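Local structure of beta-N-acetylglucosaminidase (Thermotoga maritima, 3WO8) at residues Asp353-Ser365 / Val385-Val399. The protein probably hydrolyses terminal non-reducing N-acetyl-D-hexosamine residues from N-acetyl-beta-D-hexosaminides, as a TIM-barrel glycosidase of glycosyl hydrolase family 3. Sequence-based numbering, arbitrary orientation.
Sequences DHTSEVTLLVPSS and VSRFFEVENVVRYTV
Residues 357-363 and 391-397 run side by side as parallel strands, their N-to-C directions 17° apart, joined by backbone hydrogen bonds that alternate from Val358 N to Val391 O (3.2 Å) through to Ser364 N to Tyr397 O. The Phe389 ring lies against the face that carries Val358, Leu360 and Val362, with Val358 CG2 over one face of the ring, 3.7 Å from its centroid, in a CH-pi contact. CG of Phe389 stands anti to its carbonyl carbon (chi1 -62°), which brings the ring to Val358, while the poorly ordered His354 turns an edge toward the face of Phe389 in an offset edge-to-face pair, centroids 5.6 Å apart. Leu360 meets Val385 tip to tip, CD2 to CG1 at 3.9 Å. Farther along this face, Arg396 folds back at chi2 and chi3 so that its guanidinium passes over Val362 CG1 and grips two successive carbonyls. Arg396 NH2 donates almost straight to Pro363 O (2.9 Å), while its NE makes a more bent bond, from above the carbonyl plane, to Val362 O (3.2 Å). That oxygen also accepts from Tyr397 N, the two donors approaching from opposite faces of its carbonyl plane. The same NH2 also forms a salt bridge with Asp379 of helix 374-385. On the opposite face of the sheet, Pro363 CA lies over one face of the Tyr397 ring, toward its rim, 4.1 Å from the centroid, and Leu361 CD2 touches Val395 CG1 at 3.7 Å. The Tyr397 hydroxyl is hydrogen-bonded to Phe414 O. The two strands and the intervening helix 374-385 form a beta-alpha-beta unit of the C-terminal domain, with 391-397 outermost in the mixed sheet of this chain. Strand 357-363 pairs on its other edge with 411-415, whose Phe412 touches Val358 and Leu360, while Leu469 of helix 462-471 packs on Val385 and Phe388.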
ATOM      1  N   ASP B 353      -7.460  36.225   0.510  1.00 90.33           N
ATOM      2  CA  ASP B 353      -8.207  36.326   1.765  1.00 93.51           C
ATOM      3  C   ASP B 353      -9.130  35.124   1.813  1.00 89.21           C
ATOM      4  O   ASP B 353      -9.845  34.835   0.837  1.00 77.35           O
ATOM      5  CB  ASP B 353      -9.035  37.623   1.856  1.00 99.35           C
ATOM      6  CG  ASP B 353      -8.177  38.895   2.077  1.00 98.73           C
ATOM      7  OD1 ASP B 353      -6.940  38.824   2.271  1.00 83.74           O
ATOM      8  OD2 ASP B 353      -8.771  39.993   2.065  1.00102.50           O
ATOM      9  N   HIS B 354      -9.075  34.405   2.932  1.00 85.17           N
ATOM     10  CA  HIS B 354      -9.962  33.293   3.141  1.00 84.30           C
ATOM     11  C   HIS B 354     -11.375  33.904   3.228  1.00 83.55           C
ATOM     12  O   HIS B 354     -11.754  34.524   4.219  1.00 80.18           O
ATOM     13  CB  HIS B 354      -9.577  32.468   4.380  1.00 86.38           C
ATOM     14  CG  HIS B 354     -10.739  31.750   5.004  1.00106.06           C
ATOM     15  ND1 HIS B 354     -11.178  32.011   6.287  1.00113.16           N
ATOM     16  CD2 HIS B 354     -11.584  30.813   4.506  1.00116.88           C
ATOM     17  CE1 HIS B 354     -12.227  31.253   6.558  1.00113.06           C
ATOM     18  NE2 HIS B 354     -12.498  30.519   5.493  1.00114.82           N
ATOM     19  N   THR B 355     -12.114  33.768   2.132  1.00 78.46           N
ATOM     20  CA  THR B 355     -13.513  34.111   2.085  1.00 72.46           C
ATOM     21  C   THR B 355     -14.292  33.015   2.791  1.00 73.55           C
ATOM     22  O   THR B 355     -13.753  31.983   3.176  1.00 70.58           O
ATOM     23  CB  THR B 355     -13.999  34.191   0.633  1.00 71.92           C
ATOM     24  OG1 THR B 355     -13.733  32.949  -0.031  1.00 68.83           O
ATOM     25  CG2 THR B 355     -13.294  35.302  -0.103  1.00 73.05           C
ATOM     26  N   SER B 356     -15.579  33.215   2.948  1.00 79.18           N
ATOM     27  CA  SER B 356     -16.374  32.216   3.650  1.00 83.94           C
ATOM     28  C   SER B 356     -16.674  30.983   2.769  1.00 76.08           C
ATOM     29  O   SER B 356     -16.720  29.823   3.238  1.00 69.92           O
ATOM     30  CB  SER B 356     -17.667  32.856   4.137  1.00 88.81           C
ATOM     31  OG  SER B 356     -18.293  32.002   5.065  1.00 97.89           O
ATOM     32  N   GLU B 357     -16.901  31.244   1.491  1.00 66.98           N
ATOM     33  CA  GLU B 357     -17.179  30.166   0.573  1.00 65.69           C
ATOM     34  C   GLU B 357     -16.374  30.294  -0.696  1.00 55.82           C
ATOM     35  O   GLU B 357     -16.080  31.406  -1.171  1.00 49.38           O
ATOM     36  CB  GLU B 357     -18.681  30.064   0.247  1.00 71.19           C
ATOM     37  CG  GLU B 357     -19.174  30.983  -0.861  1.00 73.96           C
ATOM     38  CD  GLU B 357     -19.012  30.414  -2.271  1.00 75.29           C
ATOM     39  OE1 GLU B 357     -19.502  29.284  -2.520  1.00 63.89           O
ATOM     40  OE2 GLU B 357     -18.431  31.133  -3.131  1.00 74.58           O
ATOM     41  N   VAL B 358     -16.027  29.126  -1.221  1.00 47.39           N
ATOM     42  CA  VAL B 358     -15.469  29.029  -2.548  1.00 45.37           C
ATOM     43  C   VAL B 358     -16.423  28.269  -3.393  1.00 38.40           C
ATOM     44  O   VAL B 358     -17.059  27.358  -2.924  1.00 33.46           O
ATOM     45  CB  VAL B 358     -14.183  28.235  -2.593  1.00 44.22           C
ATOM     46  CG1 VAL B 358     -13.037  29.168  -2.439  1.00 49.21           C
ATOM     47  CG2 VAL B 358     -14.165  27.158  -1.518  1.00 49.25           C
ATOM     48  N   THR B 359     -16.481  28.607  -4.657  1.00 34.34           N
ATOM     49  CA  THR B 359     -17.109  27.695  -5.560  1.00 36.33           C
ATOM     50  C   THR B 359     -16.004  27.045  -6.402  1.00 33.95           C
ATOM     51  O   THR B 359     -15.061  27.693  -6.806  1.00 30.92           O
ATOM     52  CB  THR B 359     -18.303  28.326  -6.340  1.00 38.99           C
ATOM     53  OG1 THR B 359     -17.999  28.515  -7.708  1.00 40.29           O
ATOM     54  CG2 THR B 359     -18.766  29.618  -5.710  1.00 39.67           C
ATOM     55  N   LEU B 360     -16.113  25.740  -6.599  1.00 33.96           N
ATOM     56  CA  LEU B 360     -15.076  24.954  -7.238  1.00 34.95           C
ATOM     57  C   LEU B 360     -15.547  24.513  -8.592  1.00 36.19           C
ATOM     58  O   LEU B 360     -16.622  23.919  -8.706  1.00 38.88           O
ATOM     59  CB  LEU B 360     -14.799  23.712  -6.416  1.00 34.07           C
ATOM     60  CG  LEU B 360     -14.547  23.935  -4.933  1.00 33.35           C
ATOM     61  CD1 LEU B 360     -14.229  22.609  -4.247  1.00 34.80           C
ATOM     62  CD2 LEU B 360     -13.384  24.857  -4.790  1.00 31.18           C
ATOM     63  N   LEU B 361     -14.771  24.810  -9.620  1.00 35.72           N
ATOM     64  CA  LEU B 361     -15.086  24.261 -10.921  1.00 40.85           C
ATOM     65  C   LEU B 361     -14.137  23.126 -11.116  1.00 42.51           C
ATOM     66  O   LEU B 361     -12.942  23.332 -11.120  1.00 47.19           O
ATOM     67  CB  LEU B 361     -14.904  25.298 -11.997  1.00 43.24           C
ATOM     68  CG  LEU B 361     -15.983  26.349 -11.820  1.00 44.67           C
ATOM     69  CD1 LEU B 361     -15.498  27.684 -12.321  1.00 46.67           C
ATOM     70  CD2 LEU B 361     -17.233  25.908 -12.533  1.00 42.62           C
ATOM     71  N   VAL B 362     -14.669  21.919 -11.211  1.00 40.81           N
ATOM     72  CA  VAL B 362     -13.849  20.744 -11.186  1.00 37.04           C
ATOM     73  C   VAL B 362     -14.195  19.929 -12.402  1.00 37.24           C
ATOM     74  O   VAL B 362     -15.347  19.592 -12.593  1.00 39.80           O
ATOM     75  CB  VAL B 362     -14.133  19.921  -9.933  1.00 35.16           C
ATOM     76  CG1 VAL B 362     -13.463  18.547 -10.021  1.00 34.91           C
ATOM     77  CG2 VAL B 362     -13.686  20.676  -8.703  1.00 33.40           C
ATOM     78  N   PRO B 363     -13.203  19.579 -13.215  1.00 36.71           N
ATOM     79  CA  PRO B 363     -13.508  18.797 -14.409  1.00 38.62           C
ATOM     80  C   PRO B 363     -14.048  17.410 -14.111  1.00 41.55           C
ATOM     81  O   PRO B 363     -13.666  16.786 -13.137  1.00 43.67           O
ATOM     82  CB  PRO B 363     -12.163  18.679 -15.125  1.00 38.44           C
ATOM     83  CG  PRO B 363     -11.180  19.456 -14.338  1.00 37.39           C
ATOM     84  CD  PRO B 363     -11.766  19.740 -12.996  1.00 37.45           C
ATOM     85  N   SER B 364     -14.935  16.940 -14.957  1.00 47.49           N
ATOM     86  CA  SER B 364     -15.451  15.596 -14.839  1.00 55.23           C
ATOM     87  C   SER B 364     -14.620  14.699 -15.716  1.00 59.50           C
ATOM     88  O   SER B 364     -14.005  15.156 -16.676  1.00 46.71           O
ATOM     89  CB  SER B 364     -16.880  15.537 -15.318  1.00 60.13           C
ATOM     90  OG  SER B 364     -17.216  14.186 -15.524  1.00 68.23           O
ATOM     91  N   SER B 365     -14.615  13.405 -15.411  1.00 74.86           N
ATOM     92  CA  SER B 365     -13.744  12.488 -16.153  1.00 77.80           C
ATOM     93  C   SER B 365     -14.405  11.231 -16.731  1.00 86.21           C
ATOM     94  O   SER B 365     -15.340  10.640 -16.149  1.00 79.83           O
ATOM     95  CB  SER B 365     -12.534  12.105 -15.316  1.00 72.59           C
ATOM     96  OG  SER B 365     -11.451  11.909 -16.185  1.00 69.81           O
ATOM     97  N   VAL B 385     -10.302  20.793  -0.534  1.00 37.46           N
ATOM     98  CA  VAL B 385     -10.617  22.177  -0.329  1.00 34.31           C
ATOM     99  C   VAL B 385     -11.489  22.374   0.904  1.00 34.98           C
ATOM    100  O   VAL B 385     -11.398  23.403   1.571  1.00 32.45           O
ATOM    101  CB  VAL B 385     -11.288  22.732  -1.575  1.00 33.04           C
ATOM    102  CG1 VAL B 385     -11.803  24.129  -1.313  1.00 32.06           C
ATOM    103  CG2 VAL B 385     -10.309  22.704  -2.746  1.00 32.28           C
ATOM    104  N   SER B 386     -12.320  21.389   1.238  1.00 39.35           N
ATOM    105  CA  SER B 386     -13.137  21.505   2.447  1.00 41.07           C
ATOM    106  C   SER B 386     -12.278  21.704   3.672  1.00 42.11           C
ATOM    107  O   SER B 386     -12.780  22.109   4.698  1.00 40.02           O
ATOM    108  CB  SER B 386     -14.005  20.288   2.663  1.00 42.93           C
ATOM    109  OG  SER B 386     -13.369  19.341   3.516  1.00 48.50           O
ATOM    110  N   ARG B 387     -10.987  21.380   3.593  1.00 44.51           N
ATOM    111  CA  ARG B 387     -10.121  21.526   4.766  1.00 45.77           C
ATOM    112  C   ARG B 387      -9.796  22.968   5.073  1.00 44.17           C
ATOM    113  O   ARG B 387      -9.401  23.280   6.181  1.00 44.50           O
ATOM    114  CB  ARG B 387      -8.841  20.704   4.624  1.00 48.93           C
ATOM    115  CG  ARG B 387      -9.121  19.215   4.590  1.00 48.45           C
ATOM    116  CD  ARG B 387      -7.882  18.329   4.616  1.00 47.77           C
ATOM    117  NE  ARG B 387      -8.370  17.024   5.040  1.00 50.22           N
ATOM    118  CZ  ARG B 387      -8.464  16.618   6.308  1.00 48.54           C
ATOM    119  NH1 ARG B 387      -8.980  15.422   6.543  1.00 50.35           N
ATOM    120  NH2 ARG B 387      -8.017  17.369   7.341  1.00 46.29           N
ATOM    121  N   PHE B 388      -9.999  23.840   4.095  1.00 48.11           N
ATOM    122  CA  PHE B 388      -9.724  25.276   4.215  1.00 45.10           C
ATOM    123  C   PHE B 388     -10.920  26.224   4.015  1.00 44.43           C
ATOM    124  O   PHE B 388     -10.748  27.431   4.039  1.00 43.31           O
ATOM    125  CB  PHE B 388      -8.707  25.655   3.151  1.00 46.49           C
ATOM    126  CG  PHE B 388      -7.538  24.740   3.070  1.00 47.76           C
ATOM    127  CD1 PHE B 388      -6.422  24.961   3.847  1.00 47.91           C
ATOM    128  CD2 PHE B 388      -7.540  23.664   2.190  1.00 51.83           C
ATOM    129  CE1 PHE B 388      -5.325  24.119   3.768  1.00 51.65           C
ATOM    130  CE2 PHE B 388      -6.446  22.818   2.094  1.00 54.73           C
ATOM    131  CZ  PHE B 388      -5.335  23.044   2.891  1.00 55.29           C
ATOM    132  N   PHE B 389     -12.100  25.688   3.742  1.00 46.29           N
ATOM    133  CA  PHE B 389     -13.323  26.480   3.598  1.00 46.94           C
ATOM    134  C   PHE B 389     -14.540  25.813   4.267  1.00 52.43           C
ATOM    135  O   PHE B 389     -14.746  24.582   4.201  1.00 52.13           O
ATOM    136  CB  PHE B 389     -13.613  26.714   2.141  1.00 46.30           C
ATOM    137  CG  PHE B 389     -12.560  27.490   1.455  1.00 50.05           C
ATOM    138  CD1 PHE B 389     -11.421  26.874   1.009  1.00 48.64           C
ATOM    139  CD2 PHE B 389     -12.695  28.866   1.277  1.00 54.33           C
ATOM    140  CE1 PHE B 389     -10.439  27.605   0.378  1.00 49.22           C
ATOM    141  CE2 PHE B 389     -11.711  29.603   0.653  1.00 50.89           C
ATOM    142  CZ  PHE B 389     -10.585  28.968   0.200  1.00 51.83           C
ATOM    143  N   GLU B 390     -15.365  26.652   4.884  1.00 63.85           N
ATOM    144  CA  GLU B 390     -16.517  26.168   5.677  1.00 68.10           C
ATOM    145  C   GLU B 390     -17.764  25.991   4.809  1.00 56.17           C
ATOM    146  O   GLU B 390     -18.741  25.361   5.229  1.00 54.96           O
ATOM    147  CB  GLU B 390     -16.786  27.095   6.868  1.00 78.33           C
ATOM    148  CG  GLU B 390     -16.908  28.571   6.507  1.00 86.42           C
ATOM    149  CD  GLU B 390     -16.582  29.474   7.681  1.00101.62           C
ATOM    150  OE1 GLU B 390     -15.501  29.309   8.291  1.00101.77           O
ATOM    151  OE2 GLU B 390     -17.406  30.362   7.992  1.00115.22           O
ATOM    152  N   VAL B 391     -17.711  26.560   3.602  1.00 48.27           N
ATOM    153  CA  VAL B 391     -18.750  26.353   2.607  1.00 46.44           C
ATOM    154  C   VAL B 391     -18.204  26.311   1.170  1.00 42.08           C
ATOM    155  O   VAL B 391     -17.312  27.059   0.808  1.00 37.86           O
ATOM    156  CB  VAL B 391     -19.822  27.456   2.707  1.00 44.12           C
ATOM    157  CG1 VAL B 391     -21.063  27.050   1.945  1.00 41.94           C
ATOM    158  CG2 VAL B 391     -20.158  27.750   4.163  1.00 42.88           C
ATOM    159  N   GLU B 392     -18.772  25.441   0.353  1.00 41.97           N
ATOM    160  CA  GLU B 392     -18.282  25.249  -0.983  1.00 46.10           C
ATOM    161  C   GLU B 392     -19.375  24.765  -1.928  1.00 47.04           C
ATOM    162  O   GLU B 392     -20.103  23.828  -1.628  1.00 55.58           O
ATOM    163  CB  GLU B 392     -17.031  24.353  -1.010  1.00 50.21           C
ATOM    164  CG  GLU B 392     -17.143  22.953  -0.456  1.00 55.35           C
ATOM    165  CD  GLU B 392     -15.957  22.040  -0.826  1.00 60.95           C
ATOM    166  OE1 GLU B 392     -16.091  21.293  -1.820  1.00 68.63           O
ATOM    167  OE2 GLU B 392     -14.905  22.038  -0.140  1.00 54.38           O
ATOM    168  N   ASN B 393     -19.536  25.497  -3.033  1.00 47.73           N
ATOM    169  CA  ASN B 393     -20.407  25.098  -4.129  1.00 46.67           C
ATOM    170  C   ASN B 393     -19.550  24.370  -5.163  1.00 40.86           C
ATOM    171  O   ASN B 393     -18.684  24.945  -5.759  1.00 42.82           O
ATOM    172  CB  ASN B 393     -21.140  26.305  -4.767  1.00 43.03           C
ATOM    173  CG  ASN B 393     -21.985  25.911  -6.010  1.00 44.55           C
ATOM    174  OD1 ASN B 393     -22.415  24.751  -6.168  1.00 46.95           O
ATOM    175  ND2 ASN B 393     -22.237  26.885  -6.888  1.00 43.68           N
ATOM    176  N   VAL B 394     -19.817  23.095  -5.363  1.00 36.86           N
ATOM    177  CA  VAL B 394     -19.085  22.290  -6.326  1.00 34.01           C
ATOM    178  C   VAL B 394     -19.841  22.160  -7.642  1.00 36.10           C
ATOM    179  O   VAL B 394     -20.979  21.667  -7.647  1.00 37.24           O
ATOM    180  CB  VAL B 394     -18.902  20.885  -5.776  1.00 29.87           C
ATOM    181  CG1 VAL B 394     -18.126  20.033  -6.749  1.00 29.74           C
ATOM    182  CG2 VAL B 394     -18.196  20.940  -4.427  1.00 28.79           C
ATOM    183  N   VAL B 395     -19.214  22.551  -8.752  1.00 35.98           N
ATOM    184  CA  VAL B 395     -19.797  22.253 -10.042  1.00 39.19           C
ATOM    185  C   VAL B 395     -18.798  21.563 -10.924  1.00 39.89           C
ATOM    186  O   VAL B 395     -17.657  21.974 -11.019  1.00 46.56           O
ATOM    187  CB  VAL B 395     -20.468  23.464 -10.750  1.00 42.51           C
ATOM    188  CG1 VAL B 395     -19.962  24.784 -10.235  1.00 49.39           C
ATOM    189  CG2 VAL B 395     -20.308  23.397 -12.255  1.00 42.20           C
ATOM    190  N   ARG B 396     -19.274  20.526 -11.601  1.00 38.83           N
ATOM    191  CA  ARG B 396     -18.471  19.689 -12.425  1.00 39.00           C
ATOM    192  C   ARG B 396     -18.684  20.036 -13.878  1.00 41.94           C
ATOM    193  O   ARG B 396     -19.803  19.979 -14.352  1.00 49.35           O
ATOM    194  CB  ARG B 396     -18.896  18.238 -12.195  1.00 41.54           C
ATOM    195  CG  ARG B 396     -18.712  17.700 -10.770  1.00 43.08           C
ATOM    196  CD  ARG B 396     -17.315  17.925 -10.181  1.00 41.05           C
ATOM    197  NE  ARG B 396     -16.288  17.118 -10.845  1.00 39.66           N
ATOM    198  CZ  ARG B 396     -15.945  15.881 -10.469  1.00 39.25           C
ATOM    199  NH1 ARG B 396     -16.531  15.292  -9.439  1.00 39.00           N
ATOM    200  NH2 ARG B 396     -14.997  15.226 -11.112  1.00 38.91           N
ATOM    201  N   TYR B 397     -17.622  20.361 -14.608  1.00 45.44           N
ATOM    202  CA  TYR B 397     -17.765  20.696 -16.045  1.00 45.81           C
ATOM    203  C   TYR B 397     -16.991  19.752 -16.912  1.00 47.98           C
ATOM    204  O   TYR B 397     -16.091  19.085 -16.427  1.00 49.93           O
ATOM    205  CB  TYR B 397     -17.295  22.092 -16.332  1.00 42.97           C
ATOM    206  CG  TYR B 397     -15.819  22.285 -16.165  1.00 44.74           C
ATOM    207  CD1 TYR B 397     -15.279  22.583 -14.935  1.00 47.95           C
ATOM    208  CD2 TYR B 397     -14.962  22.216 -17.254  1.00 48.64           C
ATOM    209  CE1 TYR B 397     -13.919  22.775 -14.775  1.00 47.81           C
ATOM    210  CE2 TYR B 397     -13.612  22.419 -17.112  1.00 46.69           C
ATOM    211  CZ  TYR B 397     -13.104  22.689 -15.868  1.00 46.70           C
ATOM    212  OH  TYR B 397     -11.778  22.902 -15.741  1.00 45.67           O
ATOM    213  N   THR B 398     -17.343  19.680 -18.194  1.00 54.53           N
ATOM    214  CA  THR B 398     -16.646  18.742 -19.109  1.00 56.08           C
ATOM    215  C   THR B 398     -15.563  19.547 -19.770  1.00 55.57           C
ATOM    216  O   THR B 398     -15.760  20.717 -20.119  1.00 49.17           O
ATOM    217  CB  THR B 398     -17.553  17.977 -20.123  1.00 56.04           C
ATOM    218  OG1 THR B 398     -18.251  18.884 -20.969  1.00 63.51           O
ATOM    219  CG2 THR B 398     -18.600  17.091 -19.390  1.00 56.71           C
ATOM    220  N   VAL B 399     -14.394  18.929 -19.867  1.00 55.77           N
ATOM    221  CA  VAL B 399     -13.198  19.642 -20.216  1.00 54.55           C
ATOM    222  C   VAL B 399     -13.372  20.295 -21.573  1.00 57.10           C
ATOM    223  O   VAL B 399     -13.021  21.442 -21.768  1.00 58.11           O
ATOM    224  CB  VAL B 399     -11.972  18.702 -20.159  1.00 56.21           C
ATOM    225  CG1 VAL B 399     -11.112  18.753 -21.434  1.00 60.20           C
ATOM    226  CG2 VAL B 399     -11.137  19.063 -18.955  1.00 57.46           C
TER